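Heme oxygenase (Chlamydomonas reinhardtii, PDB 4RAJ) probably cleaves heme oxidatively to biliverdin, carbon monoxide and iron, as heme oxygenases of this all-helical family do. Local coordinates at residues Gly92-Tyr106 with Phe166-Tyr179. Residues are numbered along the deposited sequence; the frame is centred on the assembly and turned at random.
Sequences GLYRAPGFKQDVQHY and FQLPDDVGTAAFDY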
ATOM      1  N   GLY A  92     -12.752  -3.697  -4.524  1.00 23.48           N
ATOM      2  CA  GLY A  92     -12.284  -4.246  -3.262  1.00 25.32           C
ATOM      3  C   GLY A  92     -10.800  -4.066  -2.977  1.00 23.23           C
ATOM      4  O   GLY A  92     -10.339  -4.350  -1.873  1.00 22.27           O
ATOM      5  N   LEU A  93     -10.034  -3.615  -3.963  1.00 20.72           N
ATOM      6  CA  LEU A  93      -8.609  -3.448  -3.752  1.00 20.57           C
ATOM      7  C   LEU A  93      -8.279  -2.369  -2.731  1.00 18.80           C
ATOM      8  O   LEU A  93      -7.282  -2.488  -2.011  1.00 19.27           O
ATOM      9  CB  LEU A  93      -7.899  -3.098  -5.061  1.00 27.99           C
ATOM     10  CG  LEU A  93      -7.116  -4.133  -5.870  1.00 35.94           C
ATOM     11  CD1 LEU A  93      -6.252  -3.404  -6.891  1.00 37.43           C
ATOM     12  CD2 LEU A  93      -6.266  -5.055  -5.016  1.00 26.03           C
ATOM     13  N   TYR A  94      -9.085  -1.302  -2.711  1.00 20.58           N
ATOM     14  CA  TYR A  94      -8.782  -0.125  -1.898  1.00 18.46           C
ATOM     15  C   TYR A  94      -8.675  -0.479  -0.408  1.00 19.96           C
ATOM     16  O   TYR A  94      -9.457  -1.292   0.100  1.00 19.05           O
ATOM     17  CB  TYR A  94      -9.845   0.959  -2.090  1.00 20.38           C
ATOM     18  CG  TYR A  94      -9.659   1.848  -3.310  1.00 21.58           C
ATOM     19  CD1 TYR A  94      -8.893   1.442  -4.402  1.00 22.55           C
ATOM     20  CD2 TYR A  94     -10.248   3.110  -3.357  1.00 26.91           C
ATOM     21  CE1 TYR A  94      -8.733   2.274  -5.519  1.00 25.53           C
ATOM     22  CE2 TYR A  94     -10.095   3.942  -4.461  1.00 28.94           C
ATOM     23  CZ  TYR A  94      -9.345   3.518  -5.542  1.00 31.00           C
ATOM     24  OH  TYR A  94      -9.201   4.361  -6.640  1.00 30.24           O
ATOM     25  N   ARG A  95      -7.733   0.175   0.274  1.00 17.75           N
ATOM     26  CA  ARG A  95      -7.342  -0.144   1.640  1.00 20.06           C
ATOM     27  C   ARG A  95      -7.571   0.981   2.653  1.00 18.10           C
ATOM     28  O   ARG A  95      -7.588   0.710   3.848  1.00 19.35           O
ATOM     29  CB  ARG A  95      -5.840  -0.513   1.705  1.00 17.32           C
ATOM     30  CG  ARG A  95      -5.417  -1.766   0.946  1.00 17.33           C
ATOM     31  CD  ARG A  95      -6.030  -3.026   1.604  1.00 16.13           C
ATOM     32  NE  ARG A  95      -7.343  -3.340   1.044  1.00 18.97           N
ATOM     33  CZ  ARG A  95      -8.228  -4.168   1.608  1.00 20.18           C
ATOM     34  NH1 ARG A  95      -7.939  -4.764   2.758  1.00 20.80           N
ATOM     35  NH2 ARG A  95      -9.408  -4.394   1.025  1.00 19.22           N
ATOM     36  N   ALA A  96      -7.680   2.233   2.216  1.00 20.82           N
ATOM     37  CA  ALA A  96      -7.695   3.336   3.209  1.00 19.54           C
ATOM     38  C   ALA A  96      -8.864   3.209   4.222  1.00 22.35           C
ATOM     39  O   ALA A  96      -8.671   3.446   5.421  1.00 19.29           O
ATOM     40  CB  ALA A  96      -7.733   4.703   2.518  1.00 18.64           C
ATOM     41  N   PRO A  97     -10.064   2.814   3.757  1.00 18.25           N
ATOM     42  CA  PRO A  97     -11.105   2.664   4.782  1.00 20.74           C
ATOM     43  C   PRO A  97     -10.812   1.555   5.793  1.00 22.73           C
ATOM     44  O   PRO A  97     -11.097   1.745   6.976  1.00 17.92           O
ATOM     45  CB  PRO A  97     -12.356   2.332   3.966  1.00 29.41           C
ATOM     46  CG  PRO A  97     -12.105   2.956   2.639  1.00 30.10           C
ATOM     47  CD  PRO A  97     -10.637   2.720   2.398  1.00 19.21           C
ATOM     48  N   GLY A  98     -10.251   0.433   5.340  1.00 19.15           N
ATOM     49  CA  GLY A  98      -9.817  -0.626   6.242  1.00 22.18           C
ATOM     50  C   GLY A  98      -8.751  -0.173   7.246  1.00 23.31           C
ATOM     51  O   GLY A  98      -8.822  -0.484   8.447  1.00 18.04           O
ATOM     52  N   PHE A  99      -7.758   0.570   6.768  1.00 17.42           N
ATOM     53  CA  PHE A  99      -6.752   1.130   7.680  1.00 18.52           C
ATOM     54  C   PHE A  99      -7.388   2.071   8.692  1.00 17.45           C
ATOM     55  O   PHE A  99      -7.071   2.047   9.871  1.00 17.65           O
ATOM     56  CB  PHE A  99      -5.664   1.894   6.911  1.00 17.90           C
ATOM     57  CG  PHE A  99      -4.543   1.018   6.406  1.00 20.19           C
ATOM     58  CD1 PHE A  99      -4.653   0.394   5.170  1.00 25.98           C
ATOM     59  CD2 PHE A  99      -3.380   0.838   7.159  1.00 18.34           C
ATOM     60  CE1 PHE A  99      -3.636  -0.398   4.696  1.00 29.22           C
ATOM     61  CE2 PHE A  99      -2.364   0.048   6.696  1.00 20.11           C
ATOM     62  CZ  PHE A  99      -2.488  -0.574   5.457  1.00 21.83           C
ATOM     63  N   LYS A 100      -8.289   2.919   8.229  1.00 16.43           N
ATOM     64  CA  LYS A 100      -8.906   3.874   9.140  1.00 17.41           C
ATOM     65  C   LYS A 100      -9.716   3.140  10.206  1.00 19.56           C
ATOM     66  O   LYS A 100      -9.677   3.509  11.370  1.00 18.68           O
ATOM     67  CB  LYS A 100      -9.797   4.863   8.386  1.00 17.74           C
ATOM     68  CG  LYS A 100     -10.097   6.117   9.203  1.00 23.31           C
ATOM     69  CD  LYS A 100     -11.210   6.956   8.585  1.00 21.37           C
ATOM     70  CE  LYS A 100     -11.222   8.345   9.205  1.00 24.90           C
ATOM     71  NZ  LYS A 100     -12.439   9.105   8.806  1.00 38.43           N
ATOM     72  N   GLN A 101     -10.439   2.094   9.813  1.00 19.47           N
ATOM     73  CA  GLN A 101     -11.186   1.294  10.783  1.00 19.50           C
ATOM     74  C   GLN A 101     -10.281   0.722  11.872  1.00 19.54           C
ATOM     75  O   GLN A 101     -10.608   0.773  13.064  1.00 17.40           O
ATOM     76  CB  GLN A 101     -11.933   0.155  10.075  1.00 21.47           C
ATOM     77  CG  GLN A 101     -13.184   0.620   9.370  1.00 35.08           C
ATOM     78  CD  GLN A 101     -13.721  -0.422   8.403  1.00 50.35           C
ATOM     79  OE1 GLN A 101     -13.771  -1.612   8.720  1.00 46.07           O
ATOM     80  NE2 GLN A 101     -14.129   0.024   7.217  1.00 49.85           N
ATOM     81  N   ASP A 102      -9.148   0.167  11.464  1.00 19.90           N
ATOM     82  CA  ASP A 102      -8.206  -0.408  12.424  1.00 18.17           C
ATOM     83  C   ASP A 102      -7.626   0.659  13.350  1.00 21.08           C
ATOM     84  O   ASP A 102      -7.558   0.472  14.568  1.00 19.80           O
ATOM     85  CB  ASP A 102      -7.075  -1.132  11.698  1.00 19.21           C
ATOM     86  CG  ASP A 102      -7.511  -2.466  11.140  1.00 29.00           C
ATOM     87  OD1 ASP A 102      -8.629  -2.937  11.494  1.00 25.85           O
ATOM     88  OD2 ASP A 102      -6.723  -3.046  10.355  1.00 24.61           O
ATOM     89  N   VAL A 103      -7.206   1.778  12.777  1.00 16.12           N
ATOM     90  CA  VAL A 103      -6.644   2.850  13.589  1.00 17.10           C
ATOM     91  C   VAL A 103      -7.660   3.354  14.629  1.00 20.09           C
ATOM     92  O   VAL A 103      -7.307   3.566  15.792  1.00 23.46           O
ATOM     93  CB  VAL A 103      -6.153   4.014  12.697  1.00 24.04           C
ATOM     94  CG1 VAL A 103      -5.842   5.257  13.526  1.00 28.30           C
ATOM     95  CG2 VAL A 103      -4.913   3.569  11.892  1.00 21.95           C
ATOM     96  N   GLN A 104      -8.915   3.546  14.218  1.00 18.92           N
ATOM     97  CA  GLN A 104      -9.926   3.978  15.182  1.00 20.26           C
ATOM     98  C   GLN A 104     -10.169   2.887  16.219  1.00 21.53           C
ATOM     99  O   GLN A 104     -10.315   3.177  17.415  1.00 20.04           O
ATOM    100  CB  GLN A 104     -11.227   4.364  14.476  1.00 19.93           C
ATOM    101  CG  GLN A 104     -11.082   5.637  13.648  1.00 20.54           C
ATOM    102  CD  GLN A 104     -12.420   6.154  13.106  1.00 23.52           C
ATOM    103  OE1 GLN A 104     -12.676   6.120  11.896  1.00 26.08           O
ATOM    104  NE2 GLN A 104     -13.262   6.637  14.001  1.00 22.01           N
ATOM    105  N   HIS A 105     -10.172   1.633  15.779  1.00 17.25           N
ATOM    106  CA  HIS A 105     -10.374   0.526  16.718  1.00 19.87           C
ATOM    107  C   HIS A 105      -9.326   0.493  17.832  1.00 20.59           C
ATOM    108  O   HIS A 105      -9.654   0.412  19.029  1.00 20.95           O
ATOM    109  CB  HIS A 105     -10.367  -0.830  16.005  1.00 18.09           C
ATOM    110  CG  HIS A 105     -10.488  -1.980  16.962  1.00 23.51           C
ATOM    111  ND1 HIS A 105      -9.436  -2.812  17.272  1.00 27.47           N
ATOM    112  CD2 HIS A 105     -11.522  -2.373  17.741  1.00 19.43           C
ATOM    113  CE1 HIS A 105      -9.828  -3.694  18.179  1.00 19.87           C
ATOM    114  NE2 HIS A 105     -11.092  -3.457  18.468  1.00 31.84           N
ATOM    115  N   TYR A 106      -8.055   0.556  17.452  1.00 19.82           N
ATOM    116  CA  TYR A 106      -6.996   0.412  18.445  1.00 17.01           C
ATOM    117  C   TYR A 106      -6.815   1.645  19.310  1.00 24.91           C
ATOM    118  O   TYR A 106      -6.569   1.529  20.510  1.00 25.65           O
ATOM    119  CB  TYR A 106      -5.680   0.070  17.751  1.00 17.90           C
ATOM    120  CG  TYR A 106      -5.634  -1.326  17.190  1.00 18.46           C
ATOM    121  CD1 TYR A 106      -5.550  -2.425  18.038  1.00 23.05           C
ATOM    122  CD2 TYR A 106      -5.674  -1.558  15.815  1.00 18.85           C
ATOM    123  CE1 TYR A 106      -5.502  -3.708  17.542  1.00 19.66           C
ATOM    124  CE2 TYR A 106      -5.630  -2.854  15.309  1.00 21.89           C
ATOM    125  CZ  TYR A 106      -5.543  -3.924  16.189  1.00 21.59           C
ATOM    126  OH  TYR A 106      -5.498  -5.222  15.726  1.00 21.31           O
ATOM    127  N   PHE A 166      -2.869 -10.158  19.653  1.00 26.32           N
ATOM    128  CA  PHE A 166      -3.802  -9.220  20.266  1.00 26.91           C
ATOM    129  C   PHE A 166      -5.112  -9.885  20.643  1.00 31.85           C
ATOM    130  O   PHE A 166      -6.017  -9.216  21.131  1.00 30.81           O
ATOM    131  CB  PHE A 166      -4.089  -8.045  19.336  1.00 24.27           C
ATOM    132  CG  PHE A 166      -2.886  -7.186  19.052  1.00 26.58           C
ATOM    133  CD1 PHE A 166      -1.896  -7.009  20.008  1.00 23.85           C
ATOM    134  CD2 PHE A 166      -2.751  -6.557  17.826  1.00 26.55           C
ATOM    135  CE1 PHE A 166      -0.788  -6.222  19.754  1.00 30.44           C
ATOM    136  CE2 PHE A 166      -1.641  -5.766  17.558  1.00 24.42           C
ATOM    137  CZ  PHE A 166      -0.656  -5.601  18.525  1.00 28.13           C
ATOM    138  N   GLN A 167      -5.209 -11.187  20.385  1.00 28.09           N
ATOM    139  CA  GLN A 167      -6.412 -11.975  20.675  1.00 30.14           C
ATOM    140  C   GLN A 167      -7.669 -11.328  20.118  1.00 40.06           C
ATOM    141  O   GLN A 167      -8.648 -11.106  20.837  1.00 34.05           O
ATOM    142  CB  GLN A 167      -6.557 -12.189  22.183  1.00 35.41           C
ATOM    143  CG  GLN A 167      -5.429 -12.984  22.781  1.00 42.79           C
ATOM    144  CD  GLN A 167      -5.586 -13.155  24.275  1.00 58.81           C
ATOM    145  OE1 GLN A 167      -6.692 -13.356  24.779  1.00 67.29           O
ATOM    146  NE2 GLN A 167      -4.478 -13.067  24.994  1.00 58.29           N
ATOM    147  N   LEU A 168      -7.636 -11.027  18.828  1.00 31.42           N
ATOM    148  CA  LEU A 168      -8.730 -10.311  18.185  1.00 29.75           C
ATOM    149  C   LEU A 168      -9.913 -11.204  17.848  1.00 35.12           C
ATOM    150  O   LEU A 168      -9.725 -12.341  17.415  1.00 40.86           O
ATOM    151  CB  LEU A 168      -8.230  -9.648  16.901  1.00 28.94           C
ATOM    152  CG  LEU A 168      -7.068  -8.668  17.021  1.00 27.55           C
ATOM    153  CD1 LEU A 168      -6.602  -8.258  15.624  1.00 26.73           C
ATOM    154  CD2 LEU A 168      -7.473  -7.448  17.840  1.00 24.44           C
ATOM    155  N   PRO A 169     -11.139 -10.676  18.010  1.00 44.71           N
ATOM    156  CA  PRO A 169     -12.326 -11.290  17.395  1.00 44.00           C
ATOM    157  C   PRO A 169     -12.133 -11.452  15.887  1.00 41.19           C
ATOM    158  O   PRO A 169     -11.319 -10.751  15.286  1.00 32.18           O
ATOM    159  CB  PRO A 169     -13.446 -10.289  17.693  1.00 41.52           C
ATOM    160  CG  PRO A 169     -12.951  -9.473  18.836  1.00 43.46           C
ATOM    161  CD  PRO A 169     -11.460  -9.429  18.726  1.00 37.62           C
ATOM    162  N   ASP A 170     -12.875 -12.355  15.266  1.00 40.36           N
ATOM    163  CA  ASP A 170     -12.607 -12.675  13.870  1.00 46.44           C
ATOM    164  C   ASP A 170     -12.972 -11.544  12.902  1.00 48.20           C
ATOM    165  O   ASP A 170     -12.547 -11.557  11.750  1.00 52.36           O
ATOM    166  CB  ASP A 170     -13.347 -13.956  13.474  1.00 68.42           C
ATOM    167  CG  ASP A 170     -12.626 -14.730  12.381  1.00 81.42           C
ATOM    168  OD1 ASP A 170     -11.438 -14.433  12.130  1.00 82.49           O
ATOM    169  OD2 ASP A 170     -13.241 -15.639  11.780  1.00 86.37           O
ATOM    170  N   ASP A 171     -13.738 -10.560  13.372  1.00 46.83           N
ATOM    171  CA  ASP A 171     -14.270  -9.517  12.490  1.00 51.07           C
ATOM    172  C   ASP A 171     -13.853  -8.101  12.890  1.00 41.42           C
ATOM    173  O   ASP A 171     -14.446  -7.117  12.435  1.00 37.58           O
ATOM    174  CB  ASP A 171     -15.795  -9.598  12.453  1.00 60.13           C
ATOM    175  CG  ASP A 171     -16.410  -9.503  13.835  1.00 75.52           C
ATOM    176  OD1 ASP A 171     -15.767  -9.969  14.801  1.00 75.63           O
ATOM    177  OD2 ASP A 171     -17.527  -8.956  13.954  1.00 83.12           O
ATOM    178  N   VAL A 172     -12.849  -7.996  13.757  1.00 32.79           N
ATOM    179  CA  VAL A 172     -12.362  -6.699  14.219  1.00 29.18           C
ATOM    180  C   VAL A 172     -10.837  -6.678  14.269  1.00 25.97           C
ATOM    181  O   VAL A 172     -10.209  -7.700  14.588  1.00 27.20           O
ATOM    182  CB  VAL A 172     -12.890  -6.356  15.632  1.00 41.09           C
ATOM    183  CG1 VAL A 172     -12.672  -4.895  15.927  1.00 41.97           C
ATOM    184  CG2 VAL A 172     -14.359  -6.701  15.772  1.00 51.03           C
ATOM    185  N   GLY A 173     -10.234  -5.534  13.951  1.00 24.37           N
ATOM    186  CA  GLY A 173      -8.810  -5.364  14.216  1.00 20.81           C
ATOM    187  C   GLY A 173      -7.849  -5.642  13.081  1.00 24.73           C
ATOM    188  O   GLY A 173      -6.665  -5.307  13.186  1.00 20.32           O
ATOM    189  N   THR A 174      -8.330  -6.259  12.002  1.00 21.29           N
ATOM    190  CA  THR A 174      -7.466  -6.463  10.837  1.00 18.81           C
ATOM    191  C   THR A 174      -8.132  -6.020   9.551  1.00 20.40           C
ATOM    192  O   THR A 174      -7.915  -6.624   8.495  1.00 21.74           O
ATOM    193  CB  THR A 174      -7.026  -7.948  10.692  1.00 21.37           C
ATOM    194  OG1 THR A 174      -8.162  -8.785  10.420  1.00 21.20           O
ATOM    195  CG2 THR A 174      -6.316  -8.438  11.970  1.00 22.37           C
ATOM    196  N   ALA A 175      -8.945  -4.965   9.628  1.00 17.65           N
ATOM    197  CA  ALA A 175      -9.688  -4.505   8.453  1.00 21.13           C
ATOM    198  C   ALA A 175      -8.757  -4.018   7.337  1.00 21.32           C
ATOM    199  O   ALA A 175      -9.108  -4.089   6.158  1.00 20.67           O
ATOM    200  CB  ALA A 175     -10.682  -3.405   8.841  1.00 28.35           C
ATOM    201  N   ALA A 176      -7.570  -3.547   7.711  1.00 21.15           N
ATOM    202  CA  ALA A 176      -6.559  -3.136   6.733  1.00 17.85           C
ATOM    203  C   ALA A 176      -6.186  -4.284   5.800  1.00 22.82           C
ATOM    204  O   ALA A 176      -5.809  -4.061   4.646  1.00 19.83           O
ATOM    205  CB  ALA A 176      -5.306  -2.616   7.444  1.00 16.34           C
ATOM    206  N   PHE A 177      -6.286  -5.508   6.319  1.00 17.41           N
ATOM    207  CA  PHE A 177      -5.872  -6.717   5.609  1.00 16.89           C
ATOM    208  C   PHE A 177      -7.044  -7.637   5.219  1.00 19.32           C
ATOM    209  O   PHE A 177      -6.824  -8.753   4.739  1.00 21.75           O
ATOM    210  CB  PHE A 177      -4.884  -7.495   6.480  1.00 17.44           C
ATOM    211  CG  PHE A 177      -3.736  -6.654   6.975  1.00 20.51           C
ATOM    212  CD1 PHE A 177      -2.721  -6.280   6.114  1.00 27.11           C
ATOM    213  CD2 PHE A 177      -3.683  -6.230   8.297  1.00 21.68           C
ATOM    214  CE1 PHE A 177      -1.672  -5.496   6.568  1.00 26.87           C
ATOM    215  CE2 PHE A 177      -2.634  -5.452   8.757  1.00 22.68           C
ATOM    216  CZ  PHE A 177      -1.630  -5.083   7.895  1.00 21.38           C
ATOM    217  N   ASP A 178      -8.272  -7.176   5.419  1.00 18.47           N
ATOM    218  CA  ASP A 178      -9.439  -8.014   5.135  1.00 29.53           C
ATOM    219  C   ASP A 178      -9.985  -7.809   3.715  1.00 28.16           C
ATOM    220  O   ASP A 178      -9.962  -6.696   3.177  1.00 22.21           O
ATOM    221  CB  ASP A 178     -10.566  -7.747   6.136  1.00 23.55           C
ATOM    222  CG  ASP A 178     -10.238  -8.224   7.548  1.00 32.03           C
ATOM    223  OD1 ASP A 178      -9.301  -9.039   7.751  1.00 28.74           O
ATOM    224  OD2 ASP A 178     -10.928  -7.764   8.469  1.00 29.80           O
ATOM    225  N   TYR A 179     -10.488  -8.894   3.133  1.00 20.54           N
ATOM    226  CA  TYR A 179     -11.111  -8.865   1.814  1.00 20.80           C
ATOM    227  C   TYR A 179     -12.409  -9.643   1.885  1.00 25.45           C
ATOM    228  O   TYR A 179     -12.471 -10.804   1.490  1.00 26.01           O
ATOM    229  CB  TYR A 179     -10.174  -9.453   0.749  1.00 20.95           C
ATOM    230  CG  TYR A 179      -8.919  -8.606   0.597  1.00 19.75           C
ATOM    231  CD1 TYR A 179      -7.841  -8.772   1.470  1.00 21.92           C
ATOM    232  CD2 TYR A 179      -8.820  -7.639  -0.395  1.00 22.03           C
ATOM    233  CE1 TYR A 179      -6.693  -7.983   1.365  1.00 22.19           C
ATOM    234  CE2 TYR A 179      -7.668  -6.844  -0.517  1.00 24.00           C
ATOM    235  CZ  TYR A 179      -6.616  -7.026   0.371  1.00 24.19           C
ATOM    236  OH  TYR A 179      -5.474  -6.251   0.284  1.00 20.99           O
TER
HETATM  237  O   HOH W   1      -5.362  -4.478  -1.579  1.00 19.95           O
HETATM  238  O   HOH W   2      -4.668  -4.415  11.690  1.00 24.57           O
HETATM  239  O   HOH W   3     -11.008  -3.043  12.860  1.00 30.08           O
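The guanidinium of Arg95 lies flat on the ring of Tyr179, the two planes only 9° apart and CZ of Arg95 3.8 Å from the ring centroid, a stacked cation-pi pair. While one face is spent on the ring, the edge works as a donor: NH1 of Arg95 reaches the carbonyl O of Asp178 at 2.8 Å and also binds Ala176 O, and NH2 makes a longer bond to the same Asp178 oxygen. The chain doubles back through bends at chi2 and chi3 (chi2 -67°), which brings NH2 to Gly92 O and NE to Leu93 O of its own loop and fixes the plane of the group.

One turn into helix 96-107, Phe99 presents a ring face to Ala176, whose CB sits over the centre of the Phe99 ring in a CH-pi contact. Gly98, beside it, lets the chain at Ala175 and Ala176 come close to the helix backbone. In this helical heme oxygenase fold, the contact lays the long loop between helices 155-165 and 184-200 along helix 96-107, and Phe177 of that loop also packs on Met151 of helix 140-151.

Asp102 points its carboxylate at two successive amides. OD1 takes Ala175 N at 2.8 Å through its syn lone pair, whereas OD2 receives Ala176 N from above the carboxylate plane, and each oxygen also accepts from its own water, the one on OD2 donating as well to Gly173 O and the one on OD1 receiving Gly173 N-H. Further along the helix, CG1 of Val172 rests over one face of the His105 imidazole, 3.5 Å from its centroid; ND1 of His105 is buried here and has no hydrogen-bonding partner in the model. Tyr106 sends its OH to Gly173 O at 2.8 Å, with the methyls of Leu168 facing that hydroxyl and Phe166 meeting the phenol ring obliquely, planes at 63°.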